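Local atomic coordinates of siderophore periplasmic binding protein (Thermobifida fusca, PDB entry 5DH0), a protein that probably binds the iron-loaded siderophore fuscachelin outside the membrane and passes it on for import, as solute-binding proteins of this family do. Residues A[50-53]-A[54-58]; A[145-148]-A[149-153]; A[95-98]-A[99-103]; A[165-168]-A[169-173]; A[116-119]-A[120-124]. All blocks are in the same frame, centred on the assembly; numbering follows the deposited sequence.

In the fold
All five contacts are local, each a turn or two of one helix, and all four helices that carry contacts 1, 2, 3 and 5 belong to the half of the chain built on the parallel sheet of strands 45-47, 64-66, 86-88, 106-112 and 132-137. Contacts 1 and 2 have centres 9 Å apart and touch, F50 CG lying 3.6 Å from M147 CE. Contact 4, on the long helix 158-178, meets contact 2 through Q165 and F168, with centres 16 Å apart. Contacts 3 and 5 touch through M96 CE and I122 O at 4.1 Å. Contacts 3 and 4 are farthest apart, about 39 Å between centres.

Contact 1 (A[50-53]-A[54-58]); sequences FGTE and VVLEA
E53 O accepts from E57 N at 3.2 Å, the donor standing 37° out of the carbonyl plane, and E57 CG is 3.3 Å from the same oxygen, E53 O. Together with V54 and T52, E53 carries most of the contact. Its side chain bends at the second torsion (chi2 71°), and OE2 forms a salt bridge with R290. V54 sets CB 3.3 Å from G51 O, while its CG2 branch, anti to the carbonyl carbon, reaches F50 O at 3.6 Å. T52 turns its methyl along the helix: CG2 runs beside L56 and touches CD1 at 3.7 Å, the two side chains pointing the same way. In the backbone, L56 N donates to T52 O at 3.0 Å, and V55 N donates to G51 O with an N-H...O angle of 162°, so successive i to i+4 bonds define the first turn. Helix 52-57 is the crossover of the beta-alpha-beta unit formed with strands 45-47 and 64-66. V54 packs on L151 and S152 of helix 142-154, T52 and L56 on L81 of helix 75-81, and E53 and E57 on helix 292-307.

Contact 2 (A[145-148]-A[149-153]); sequences RNMT and LELSR
M147 and L151 touch through sulfur and methyl, SD to CD1 at 3.9 Å, their side chains crossing at a slant one turn apart. The methionine gets there by bending twice: CG is anti to the backbone N (chi1 172°), and the chain then folds at chi2 and chi3. On a different flank of the helix, N146 and L149 run side by side, OD1 to CD2 at 4.1 Å, and L149 CB sits 3.4 Å from N146 O. The backbone beneath is regular alpha helix, in which the oxygens of R145, N146, M147 and T148 each receive the amide four residues on; the bond from L151 N to M147 O is 3.2 Å with an N-H...O angle of 162°. This is the middle of helix 142-154, laid between helix 52-57 and helix 158-178, with M147, E150 and L151 against strand 132-137. Farther out, R153 NH1 forms a salt bridge with E150 OE2 at 2.7 Å, while L149 CG lies over the centre of one guanidinium face, 4.0 Å above its plane. R153 NE has a second acidic partner, E162. The amide of N146 is held by ND2 donating to S142 O, T148 OG1 is hydrogen-bonded to R290 O, and R145 reaches E209 through a salt bridge.

Contact 3 (A[95-98]-A[99-103]); sequences NMEA and IAEAQ
I99 starts the second segment by packing on the carbonyls behind it: CB lies 3.5 Å from M96 O, and CG1, placed beside the backbone N (chi1 -67°), comes equally close to N95 O. Its amide donates to N95 O in the carbonyl plane at 3.2 Å and more weakly to M96 O. That first turn is closed by a capping bond, A98 N to N95 OD1 at 3.1 Å, the donor standing well above the amide carbonyl plane; N95 is thus the N-cap of helix 96-102. A100 N donates to M96 O with an N-H...O angle of 163°, and A100 CB is 3.8 Å from E97 O. E101 N follows with 3.0 Å to E97 O. The E101 side chain extends beyond CG, and its OE1 stands 4.5 Å from E97 OE1, a like-charge approach on an exposed flank that may slightly raise the pKa of one or both. A102 N donates to A98 O at 3.1 Å. Q103 leaves the helix with positive phi (54°), while its N still bonds back to A100 O. I99 is the buried residue of the turn, lodged against V87 of strand 86-88 and L126 of helix 116-126, which M96 also touches; A98 adds its methyl to V87.

Contact 4 (A[165-168]-A[169-173]); sequences QQRF and EERVE
R167 O accepts from R171 N at 2.8 Å, and Q166 O takes E170 N at 2.9 Å with the donor nearly in line with the carbonyl bond. The flanking pairs are as regular: E169 N reaches Q165 O in a nearly straight bond, and V172 N reaches F168 O at 3.0 Å. The acidic chains pass near these carbonyls, E169 running alongside Q165 so that OE2 comes 3.9 Å from Q165 CG. R167 and R171 also run side by side, their guanidinium planes 8° apart; R167 NH2 meets R171 CD at 4.0 Å. Such i to i+4 spacing is that of a continuous alpha helix, here the middle of helix 158-178, which has charged side chains on one flank and F168 with V172 on another. There V172 CG2 sits over one face of the F168 ring in a CH-pi contact, 4.1 Å from the centroid and 17° off the ring normal. F168 CG is anti to the backbone N (chi1 174°), which carries the ring outward with one face turned to V172 CG2. The ring also packs on A295, N296 and L299 of helix 292-307 and on R145, while Q165 lies against N146 and L149 of helix 142-154.

Contact 5 (A[116-119]-A[120-124]); sequences HDEY and VGIRE
Y119 and I122 carry this contact, the isoleucine placing its CD1 methyl over the centre of one ring face. The methyl is 3.9 Å from the Y119 centroid and only 4° off the ring normal, a well-centred CH-pi contact. Two torsions of I122 bring the methyl there: CG1 is anti to the carbonyl carbon (chi1 -70°), and an extended second torsion of 175° sends CD1 straight on, side by side with the tyrosine. E118, whose CG is anti to its backbone N, points the same way as I122 and brings CG to 4.2 Å from I122 CD1. On another flank, V120 CG2 lies beside the backbone N, 3.3 Å from H116 O, and meets H116 NE2 at 3.8 Å as the two side chains cross at a slant. The imidazole is held by a hydrogen bond between its ND1 and D136 OD2. R123 extends away from CG to NE and ends in a salt bridge with E127, while its CB lies close to Y119 O.

Backbone bonding is uneven here: V120 N donates to D117 O at 3.2 Å and only weakly to H116 O, and I122 N bonds weakly to E118 O, before R123 N settles on Y119 O at 2.9 Å. Y119 also makes an edge-to-face ring contact with F134. Helix 116-126 is the crossover of the beta-alpha-beta unit between the parallel strands 106-112 and 132-137.

Contact 1 (A[50-53]-A[54-58])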
loop_
_atom_site.group_PDB
_atom_site.type_symbol
_atom_site.label_atom_id
_atom_site.label_comp_id
_atom_site.label_asym_id
_atom_site.label_seq_id
_atom_site.Cartn_x
_atom_site.Cartn_y
_atom_site.Cartn_z
ATOM N N PHE A 50 31.124 -12.372 10.055
ATOM C CA PHE A 50 30.119 -13.411 9.788
ATOM C C PHE A 50 30.573 -14.798 10.222
ATOM O O PHE A 50 29.793 -15.751 10.149
ATOM C CB PHE A 50 29.706 -13.433 8.304
ATOM C CG PHE A 50 29.179 -12.119 7.826
ATOM C CD1 PHE A 50 27.979 -11.622 8.322
ATOM C CD2 PHE A 50 29.904 -11.349 6.931
ATOM C CE1 PHE A 50 27.495 -10.379 7.921
ATOM C CE2 PHE A 50 29.428 -10.118 6.516
ATOM C CZ PHE A 50 28.221 -9.628 7.015
ATOM N N GLY A 51 31.813 -14.911 10.691
ATOM C CA GLY A 51 32.305 -16.176 11.211
ATOM C C GLY A 51 31.845 -16.447 12.639
ATOM O O GLY A 51 31.708 -17.602 13.039
ATOM N N THR A 52 31.609 -15.389 13.412
ATOM C CA THR A 52 31.255 -15.537 14.821
ATOM C C THR A 52 29.967 -16.338 15.017
ATOM O O THR A 52 29.904 -17.226 15.871
ATOM C CB THR A 52 31.077 -14.174 15.513
ATOM O OG1 THR A 52 32.246 -13.371 15.308
ATOM C CG2 THR A 52 30.847 -14.376 16.998
ATOM N N GLU A 53 28.946 -16.020 14.223
ATOM C CA GLU A 53 27.659 -16.725 14.277
ATOM C C GLU A 53 27.847 -18.207 13.961
ATOM O O GLU A 53 27.141 -19.072 14.492
ATOM C CB GLU A 53 26.657 -16.095 13.298
ATOM C CG GLU A 53 26.195 -14.672 13.696
ATOM C CD GLU A 53 27.286 -13.591 13.531
ATOM O OE1 GLU A 53 28.391 -13.883 13.004
ATOM O OE2 GLU A 53 27.035 -12.441 13.953
ATOM N N VAL A 54 28.818 -18.503 13.107
ATOM C CA VAL A 54 29.069 -19.882 12.708
ATOM C C VAL A 54 29.688 -20.702 13.834
ATOM O O VAL A 54 29.211 -21.802 14.134
ATOM C CB VAL A 54 29.968 -19.936 11.466
ATOM C CG1 VAL A 54 30.397 -21.374 11.152
ATOM C CG2 VAL A 54 29.229 -19.325 10.287
ATOM N N VAL A 55 30.740 -20.177 14.462
ATOM C CA VAL A 55 31.407 -20.923 15.522
ATOM C C VAL A 55 30.494 -21.036 16.754
ATOM O O VAL A 55 30.467 -22.081 17.415
ATOM C CB VAL A 55 32.795 -20.303 15.913
ATOM C CG1 VAL A 55 33.789 -20.477 14.779
ATOM C CG2 VAL A 55 32.681 -18.832 16.335
ATOM N N LEU A 56 29.721 -19.996 17.055
ATOM C CA LEU A 56 28.796 -20.093 18.183
ATOM C C LEU A 56 27.784 -21.237 17.986
ATOM O O LEU A 56 27.566 -22.033 18.893
ATOM C CB LEU A 56 28.067 -18.768 18.412
ATOM C CG LEU A 56 28.956 -17.685 19.050
ATOM C CD1 LEU A 56 28.315 -16.307 18.972
ATOM C CD2 LEU A 56 29.302 -18.032 20.496
ATOM N N GLU A 57 27.188 -21.334 16.802
ATOM C CA GLU A 57 26.141 -22.320 16.562
ATOM C C GLU A 57 26.692 -23.736 16.548
ATOM O O GLU A 57 25.993 -24.677 16.890
ATOM C CB GLU A 57 25.419 -22.021 15.244
ATOM C CG GLU A 57 24.494 -20.807 15.347
ATOM C CD GLU A 57 23.813 -20.450 14.029
ATOM O OE1 GLU A 57 22.815 -19.693 14.078
ATOM O OE2 GLU A 57 24.275 -20.907 12.948
ATOM N N ALA A 58 27.957 -23.856 16.155
ATOM C CA ALA A 58 28.650 -25.122 16.057
ATOM C C ALA A 58 29.274 -25.546 17.393
ATOM O O ALA A 58 29.907 -26.605 17.479
ATOM C CB ALA A 58 29.717 -25.034 14.994
#

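Contact 2 (A[145-148]-A[149-153])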
loop_
_atom_site.group_PDB
_atom_site.type_symbol
_atom_site.label_atom_id
_atom_site.label_comp_id
_atom_site.label_asym_id
_atom_site.label_seq_id
_atom_site.Cartn_x
_atom_site.Cartn_y
_atom_site.Cartn_z
ATOM N N ARG A 145 22.167 -15.764 5.020
ATOM C CA ARG A 145 21.958 -17.001 5.748
ATOM C C ARG A 145 22.474 -18.179 4.917
ATOM O O ARG A 145 22.844 -19.222 5.472
ATOM C CB ARG A 145 20.485 -17.174 6.130
ATOM C CG ARG A 145 19.496 -17.147 4.978
ATOM C CD ARG A 145 18.061 -17.175 5.514
ATOM N NE ARG A 145 17.073 -17.005 4.451
ATOM C CZ ARG A 145 16.545 -15.838 4.099
ATOM N NH1 ARG A 145 16.889 -14.719 4.733
ATOM N NH2 ARG A 145 15.660 -15.792 3.117
ATOM N N ASN A 146 22.559 -17.998 3.600
ATOM C CA ASN A 146 23.145 -19.038 2.753
ATOM C C ASN A 146 24.685 -19.050 2.806
ATOM O O ASN A 146 25.312 -20.108 2.708
ATOM C CB ASN A 146 22.654 -18.899 1.305
ATOM C CG ASN A 146 21.327 -19.619 1.073
ATOM O OD1 ASN A 146 21.259 -20.848 1.174
ATOM N ND2 ASN A 146 20.262 -18.856 0.781
ATOM N N MET A 147 25.291 -17.883 2.976
ATOM C CA MET A 147 26.742 -17.805 3.145
ATOM C C MET A 147 27.174 -18.440 4.477
ATOM O O MET A 147 28.182 -19.144 4.538
ATOM C CB MET A 147 27.213 -16.347 3.046
ATOM C CG MET A 147 28.681 -16.118 3.400
ATOM S SD MET A 147 28.912 -15.661 5.144
ATOM C CE MET A 147 27.890 -14.198 5.235
ATOM N N THR A 148 26.416 -18.210 5.544
ATOM C CA THR A 148 26.818 -18.770 6.828
ATOM C C THR A 148 26.514 -20.261 6.867
ATOM O O THR A 148 27.130 -20.997 7.637
ATOM C CB THR A 148 26.137 -18.086 8.043
ATOM O OG1 THR A 148 24.715 -18.115 7.878
ATOM C CG2 THR A 148 26.611 -16.661 8.203
ATOM N N LEU A 149 25.557 -20.700 6.053
ATOM C CA LEU A 149 25.329 -22.128 5.867
ATOM C C LEU A 149 26.598 -22.797 5.311
ATOM O O LEU A 149 26.982 -23.876 5.760
ATOM C CB LEU A 149 24.139 -22.375 4.933
ATOM C CG LEU A 149 23.989 -23.805 4.414
ATOM C CD1 LEU A 149 23.617 -24.724 5.566
ATOM C CD2 LEU A 149 22.958 -23.909 3.288
ATOM N N GLU A 150 27.261 -22.152 4.353
ATOM C CA GLU A 150 28.488 -22.705 3.770
ATOM C C GLU A 150 29.642 -22.782 4.763
ATOM O O GLU A 150 30.380 -23.771 4.802
ATOM C CB GLU A 150 28.939 -21.881 2.552
ATOM C CG GLU A 150 28.019 -22.000 1.359
ATOM C CD GLU A 150 27.828 -23.442 0.936
ATOM O OE1 GLU A 150 28.737 -24.271 1.189
ATOM O OE2 GLU A 150 26.758 -23.752 0.367
ATOM N N LEU A 151 29.814 -21.726 5.550
ATOM C CA LEU A 151 30.850 -21.720 6.571
ATOM C C LEU A 151 30.572 -22.834 7.578
ATOM O O LEU A 151 31.504 -23.474 8.081
ATOM C CB LEU A 151 30.923 -20.352 7.254
ATOM C CG LEU A 151 31.437 -19.264 6.304
ATOM C CD1 LEU A 151 31.472 -17.898 6.994
ATOM C CD2 LEU A 151 32.806 -19.633 5.754
ATOM N N SER A 152 29.288 -23.079 7.851
ATOM C CA SER A 152 28.896 -24.130 8.778
ATOM C C SER A 152 29.355 -25.498 8.290
ATOM O O SER A 152 29.830 -26.329 9.077
ATOM C CB SER A 152 27.392 -24.136 8.979
ATOM O OG SER A 152 26.999 -23.079 9.822
ATOM N N ARG A 153 29.212 -25.734 6.991
ATOM C CA ARG A 153 29.609 -27.013 6.434
ATOM C C ARG A 153 31.120 -27.165 6.597
ATOM O O ARG A 153 31.610 -28.217 7.001
ATOM C CB ARG A 153 29.184 -27.127 4.964
ATOM C CG ARG A 153 27.697 -27.347 4.786
ATOM C CD ARG A 153 27.320 -27.335 3.328
ATOM N NE ARG A 153 25.887 -27.528 3.137
ATOM C CZ ARG A 153 25.189 -26.954 2.164
ATOM N NH1 ARG A 153 25.801 -26.150 1.305
ATOM N NH2 ARG A 153 23.885 -27.169 2.055
#

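Contact 3 (A[95-98]-A[99-103])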
loop_
_atom_site.group_PDB
_atom_site.type_symbol
_atom_site.label_atom_id
_atom_site.label_comp_id
_atom_site.label_asym_id
_atom_site.label_seq_id
_atom_site.Cartn_x
_atom_site.Cartn_y
_atom_site.Cartn_z
ATOM N N ASN A 95 44.005 -7.184 11.756
ATOM C CA ASN A 95 45.267 -7.192 12.481
ATOM C C ASN A 95 45.998 -8.513 12.232
ATOM O O ASN A 95 45.792 -9.488 12.951
ATOM C CB ASN A 95 45.004 -6.987 13.968
ATOM C CG ASN A 95 46.265 -6.777 14.768
ATOM O OD1 ASN A 95 47.360 -7.160 14.357
ATOM N ND2 ASN A 95 46.112 -6.175 15.936
ATOM N N MET A 96 46.829 -8.536 11.195
ATOM C CA MET A 96 47.537 -9.739 10.777
ATOM C C MET A 96 48.387 -10.348 11.892
ATOM O O MET A 96 48.414 -11.569 12.071
ATOM C CB MET A 96 48.408 -9.420 9.569
ATOM C CG MET A 96 47.612 -9.162 8.300
ATOM S SD MET A 96 46.862 -10.681 7.680
ATOM C CE MET A 96 46.037 -10.122 6.185
ATOM N N GLU A 97 49.073 -9.486 12.638
ATOM C CA GLU A 97 49.875 -9.915 13.773
ATOM C C GLU A 97 49.054 -10.654 14.808
ATOM O O GLU A 97 49.489 -11.659 15.354
ATOM C CB GLU A 97 50.543 -8.716 14.440
ATOM C CG GLU A 97 51.777 -8.212 13.739
ATOM C CD GLU A 97 52.924 -8.039 14.708
ATOM O OE1 GLU A 97 52.659 -8.042 15.936
ATOM O OE2 GLU A 97 54.081 -7.918 14.248
ATOM N N ALA A 98 47.870 -10.132 15.094
ATOM C CA ALA A 98 47.008 -10.736 16.095
ATOM C C ALA A 98 46.588 -12.133 15.637
ATOM O O ALA A 98 46.462 -13.060 16.444
ATOM C CB ALA A 98 45.790 -9.851 16.356
ATOM N N ILE A 99 46.397 -12.287 14.334
ATOM C CA ILE A 99 45.953 -13.563 13.806
ATOM C C ILE A 99 47.052 -14.601 13.938
ATOM O O ILE A 99 46.790 -15.726 14.354
ATOM C CB ILE A 99 45.512 -13.450 12.340
ATOM C CG1 ILE A 99 44.247 -12.595 12.259
ATOM C CG2 ILE A 99 45.294 -14.841 11.746
ATOM C CD1 ILE A 99 43.647 -12.516 10.884
ATOM N N ALA A 100 48.281 -14.220 13.604
ATOM C CA ALA A 100 49.403 -15.140 13.734
ATOM C C ALA A 100 49.639 -15.508 15.208
ATOM O O ALA A 100 49.953 -16.658 15.527
ATOM C CB ALA A 100 50.658 -14.550 13.110
ATOM N N GLU A 101 49.451 -14.555 16.116
ATOM C CA GLU A 101 49.629 -14.861 17.531
ATOM C C GLU A 101 48.578 -15.851 18.053
ATOM O O GLU A 101 48.877 -16.670 18.919
ATOM C CB GLU A 101 49.616 -13.584 18.362
ATOM C CG GLU A 101 51.024 -13.073 18.689
ATOM C CD GLU A 101 51.004 -11.842 19.579
ATOM O OE1 GLU A 101 50.902 -10.717 19.037
ATOM O OE2 GLU A 101 51.089 -12.002 20.821
ATOM N N ALA A 102 47.359 -15.785 17.519
ATOM C CA ALA A 102 46.315 -16.746 17.884
ATOM C C ALA A 102 46.615 -18.160 17.369
ATOM O O ALA A 102 46.054 -19.121 17.875
ATOM C CB ALA A 102 44.966 -16.289 17.370
ATOM N N GLN A 103 47.495 -18.276 16.377
ATOM C CA GLN A 103 47.888 -19.576 15.807
ATOM C C GLN A 103 46.708 -20.438 15.340
ATOM O O GLN A 103 46.475 -21.531 15.860
ATOM C CB GLN A 103 48.727 -20.355 16.822
ATOM C CG GLN A 103 50.166 -19.882 16.865
ATOM C CD GLN A 103 50.940 -20.404 18.053
ATOM O OE1 GLN A 103 52.042 -20.923 17.887
ATOM N NE2 GLN A 103 50.386 -20.249 19.259
#

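Contact 4 (A[165-168]-A[169-173])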
loop_
_atom_site.group_PDB
_atom_site.type_symbol
_atom_site.label_atom_id
_atom_site.label_comp_id
_atom_site.label_asym_id
_atom_site.label_seq_id
_atom_site.Cartn_x
_atom_site.Cartn_y
_atom_site.Cartn_z
ATOM N N GLN A 165 18.006 -24.908 7.559
ATOM C CA GLN A 165 17.551 -24.423 6.252
ATOM C C GLN A 165 16.246 -25.106 5.828
ATOM O O GLN A 165 15.311 -24.459 5.333
ATOM C CB GLN A 165 18.613 -24.643 5.191
ATOM C CG GLN A 165 18.145 -24.300 3.793
ATOM C CD GLN A 165 19.190 -24.593 2.743
ATOM O OE1 GLN A 165 19.718 -25.697 2.666
ATOM N NE2 GLN A 165 19.508 -23.594 1.937
ATOM N N GLN A 166 16.172 -26.417 6.055
ATOM C CA GLN A 166 14.935 -27.148 5.797
ATOM C C GLN A 166 13.791 -26.684 6.695
ATOM O O GLN A 166 12.648 -26.507 6.242
ATOM C CB GLN A 166 15.148 -28.639 5.988
ATOM C CG GLN A 166 16.120 -29.230 5.008
ATOM C CD GLN A 166 16.255 -30.722 5.197
ATOM O OE1 GLN A 166 15.252 -31.454 5.161
ATOM N NE2 GLN A 166 17.491 -31.191 5.416
ATOM N N ARG A 167 14.087 -26.488 7.971
ATOM C CA ARG A 167 13.027 -26.120 8.892
ATOM C C ARG A 167 12.430 -24.756 8.553
ATOM O O ARG A 167 11.221 -24.541 8.721
ATOM C CB ARG A 167 13.544 -26.139 10.317
ATOM C CG ARG A 167 12.485 -25.815 11.325
ATOM C CD ARG A 167 13.089 -25.517 12.693
ATOM N NE ARG A 167 12.113 -24.790 13.503
ATOM C CZ ARG A 167 12.404 -23.761 14.295
ATOM N NH1 ARG A 167 13.662 -23.331 14.412
ATOM N NH2 ARG A 167 11.429 -23.166 14.979
ATOM N N PHE A 168 13.272 -23.843 8.061
ATOM C CA PHE A 168 12.836 -22.499 7.650
ATOM C C PHE A 168 11.896 -22.574 6.449
ATOM O O PHE A 168 10.828 -21.945 6.447
ATOM C CB PHE A 168 14.053 -21.608 7.325
ATOM C CG PHE A 168 13.693 -20.252 6.752
ATOM C CD1 PHE A 168 13.354 -19.197 7.583
ATOM C CD2 PHE A 168 13.729 -20.019 5.386
ATOM C CE1 PHE A 168 13.040 -17.944 7.056
ATOM C CE2 PHE A 168 13.409 -18.754 4.867
ATOM C CZ PHE A 168 13.069 -17.732 5.700
ATOM N N GLU A 169 12.297 -23.334 5.430
ATOM C CA GLU A 169 11.440 -23.563 4.268
ATOM C C GLU A 169 10.110 -24.222 4.661
ATOM O O GLU A 169 9.054 -23.838 4.166
ATOM C CB GLU A 169 12.169 -24.408 3.232
ATOM C CG GLU A 169 13.211 -23.620 2.458
ATOM C CD GLU A 169 14.268 -24.496 1.831
ATOM O OE1 GLU A 169 14.117 -25.737 1.878
ATOM O OE2 GLU A 169 15.234 -23.948 1.255
ATOM N N GLU A 170 10.164 -25.192 5.566
ATOM C CA GLU A 170 8.951 -25.800 6.094
ATOM C C GLU A 170 8.053 -24.790 6.791
ATOM O O GLU A 170 6.852 -24.741 6.534
ATOM C CB GLU A 170 9.296 -26.922 7.073
ATOM C CG GLU A 170 9.413 -28.312 6.441
ATOM C CD GLU A 170 10.354 -29.237 7.220
ATOM O OE1 GLU A 170 10.428 -29.133 8.484
ATOM O OE2 GLU A 170 11.037 -30.057 6.553
ATOM N N ARG A 171 8.631 -23.982 7.673
ATOM C CA ARG A 171 7.829 -23.084 8.495
ATOM C C ARG A 171 7.228 -21.943 7.683
ATOM O O ARG A 171 6.147 -21.448 8.018
ATOM C CB ARG A 171 8.659 -22.534 9.669
ATOM C CG ARG A 171 8.858 -23.520 10.828
ATOM C CD ARG A 171 8.597 -22.833 12.162
ATOM N NE ARG A 171 7.170 -22.627 12.354
ATOM C CZ ARG A 171 6.636 -21.641 13.059
ATOM N NH1 ARG A 171 5.314 -21.552 13.162
ATOM N NH2 ARG A 171 7.414 -20.738 13.648
ATOM N N VAL A 172 7.909 -21.527 6.617
ATOM C CA VAL A 172 7.359 -20.504 5.718
ATOM C C VAL A 172 6.087 -21.018 5.010
ATOM O O VAL A 172 5.074 -20.304 4.942
ATOM C CB VAL A 172 8.401 -20.051 4.659
ATOM C CG1 VAL A 172 7.725 -19.457 3.448
ATOM C CG2 VAL A 172 9.396 -19.056 5.264
ATOM N N GLU A 173 6.135 -22.250 4.499
ATOM C CA GLU A 173 4.950 -22.910 3.934
ATOM C C GLU A 173 3.830 -23.054 4.976
ATOM O O GLU A 173 2.674 -22.705 4.707
ATOM C CB GLU A 173 5.333 -24.282 3.376
ATOM C CG GLU A 173 6.417 -24.197 2.298
ATOM C CD GLU A 173 7.080 -25.535 2.006
ATOM O OE1 GLU A 173 6.527 -26.588 2.425
ATOM O OE2 GLU A 173 8.175 -25.526 1.388
#

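Contact 5 (A[116-119]-A[120-124])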
loop_
_atom_site.group_PDB
_atom_site.type_symbol
_atom_site.label_atom_id
_atom_site.label_comp_id
_atom_site.label_asym_id
_atom_site.label_seq_id
_atom_site.Cartn_x
_atom_site.Cartn_y
_atom_site.Cartn_z
ATOM N N HIS A 116 35.329 -8.388 -3.700
ATOM C CA HIS A 116 36.048 -9.603 -4.070
ATOM C C HIS A 116 37.509 -9.381 -4.465
ATOM O O HIS A 116 38.381 -10.169 -4.086
ATOM C CB HIS A 116 35.336 -10.307 -5.217
ATOM C CG HIS A 116 36.077 -11.497 -5.732
ATOM N ND1 HIS A 116 35.934 -12.753 -5.186
ATOM C CD2 HIS A 116 36.986 -11.619 -6.728
ATOM C CE1 HIS A 116 36.708 -13.605 -5.837
ATOM N NE2 HIS A 116 37.358 -12.942 -6.777
ATOM N N ASP A 117 37.763 -8.327 -5.240
ATOM C CA ASP A 117 39.108 -8.035 -5.728
ATOM C C ASP A 117 40.038 -7.738 -4.560
ATOM O O ASP A 117 41.123 -8.310 -4.458
ATOM C CB ASP A 117 39.100 -6.855 -6.704
ATOM C CG ASP A 117 38.434 -7.188 -8.029
ATOM O OD1 ASP A 117 38.232 -8.385 -8.329
ATOM O OD2 ASP A 117 38.115 -6.243 -8.783
ATOM N N GLU A 118 39.595 -6.851 -3.679
ATOM C CA GLU A 118 40.337 -6.514 -2.476
ATOM C C GLU A 118 40.699 -7.729 -1.625
ATOM O O GLU A 118 41.801 -7.810 -1.079
ATOM C CB GLU A 118 39.530 -5.542 -1.634
ATOM C CG GLU A 118 40.225 -5.123 -0.369
ATOM C CD GLU A 118 39.346 -4.249 0.488
ATOM O OE1 GLU A 118 38.172 -4.060 0.104
ATOM O OE2 GLU A 118 39.826 -3.749 1.532
ATOM N N TYR A 119 39.774 -8.676 -1.516
ATOM C CA TYR A 119 39.961 -9.813 -0.617
ATOM C C TYR A 119 40.725 -10.964 -1.251
ATOM O O TYR A 119 41.005 -11.960 -0.597
ATOM C CB TYR A 119 38.612 -10.307 -0.094
ATOM C CG TYR A 119 38.199 -9.584 1.166
ATOM C CD1 TYR A 119 37.692 -8.291 1.114
ATOM C CD2 TYR A 119 38.350 -10.180 2.411
ATOM C CE1 TYR A 119 37.328 -7.610 2.270
ATOM C CE2 TYR A 119 37.988 -9.511 3.574
ATOM C CZ TYR A 119 37.478 -8.225 3.499
ATOM O OH TYR A 119 37.115 -7.565 4.654
ATOM N N VAL A 120 41.065 -10.834 -2.522
ATOM C CA VAL A 120 41.988 -11.778 -3.127
ATOM C C VAL A 120 43.373 -11.500 -2.541
ATOM O O VAL A 120 44.112 -12.416 -2.180
ATOM C CB VAL A 120 42.005 -11.655 -4.660
ATOM C CG1 VAL A 120 43.211 -12.372 -5.245
ATOM C CG2 VAL A 120 40.702 -12.185 -5.258
ATOM N N GLY A 121 43.705 -10.220 -2.427
ATOM C CA GLY A 121 44.972 -9.818 -1.851
ATOM C C GLY A 121 45.053 -10.185 -0.388
ATOM O O GLY A 121 46.027 -10.794 0.053
ATOM N N ILE A 122 44.019 -9.808 0.362
ATOM C CA ILE A 122 43.906 -10.157 1.772
ATOM C C ILE A 122 43.981 -11.664 2.007
ATOM O O ILE A 122 44.711 -12.123 2.880
ATOM C CB ILE A 122 42.605 -9.612 2.355
ATOM C CG1 ILE A 122 42.683 -8.088 2.438
ATOM C CG2 ILE A 122 42.335 -10.202 3.721
ATOM C CD1 ILE A 122 41.409 -7.423 2.896
ATOM N N ARG A 123 43.246 -12.433 1.216
ATOM C CA ARG A 123 43.239 -13.886 1.355
ATOM C C ARG A 123 44.626 -14.495 1.171
ATOM O O ARG A 123 44.980 -15.463 1.845
ATOM C CB ARG A 123 42.274 -14.506 0.349
ATOM C CG ARG A 123 42.176 -16.012 0.407
ATOM C CD ARG A 123 41.371 -16.519 -0.772
ATOM N NE ARG A 123 41.438 -17.973 -0.863
ATOM C CZ ARG A 123 42.489 -18.642 -1.332
ATOM N NH1 ARG A 123 43.563 -17.977 -1.767
ATOM N NH2 ARG A 123 42.462 -19.975 -1.374
ATOM N N GLU A 124 45.407 -13.934 0.255
ATOM C CA GLU A 124 46.736 -14.463 -0.023
ATOM C C GLU A 124 47.653 -14.239 1.172
ATOM O O GLU A 124 48.427 -15.123 1.540
ATOM C CB GLU A 124 47.324 -13.823 -1.281
#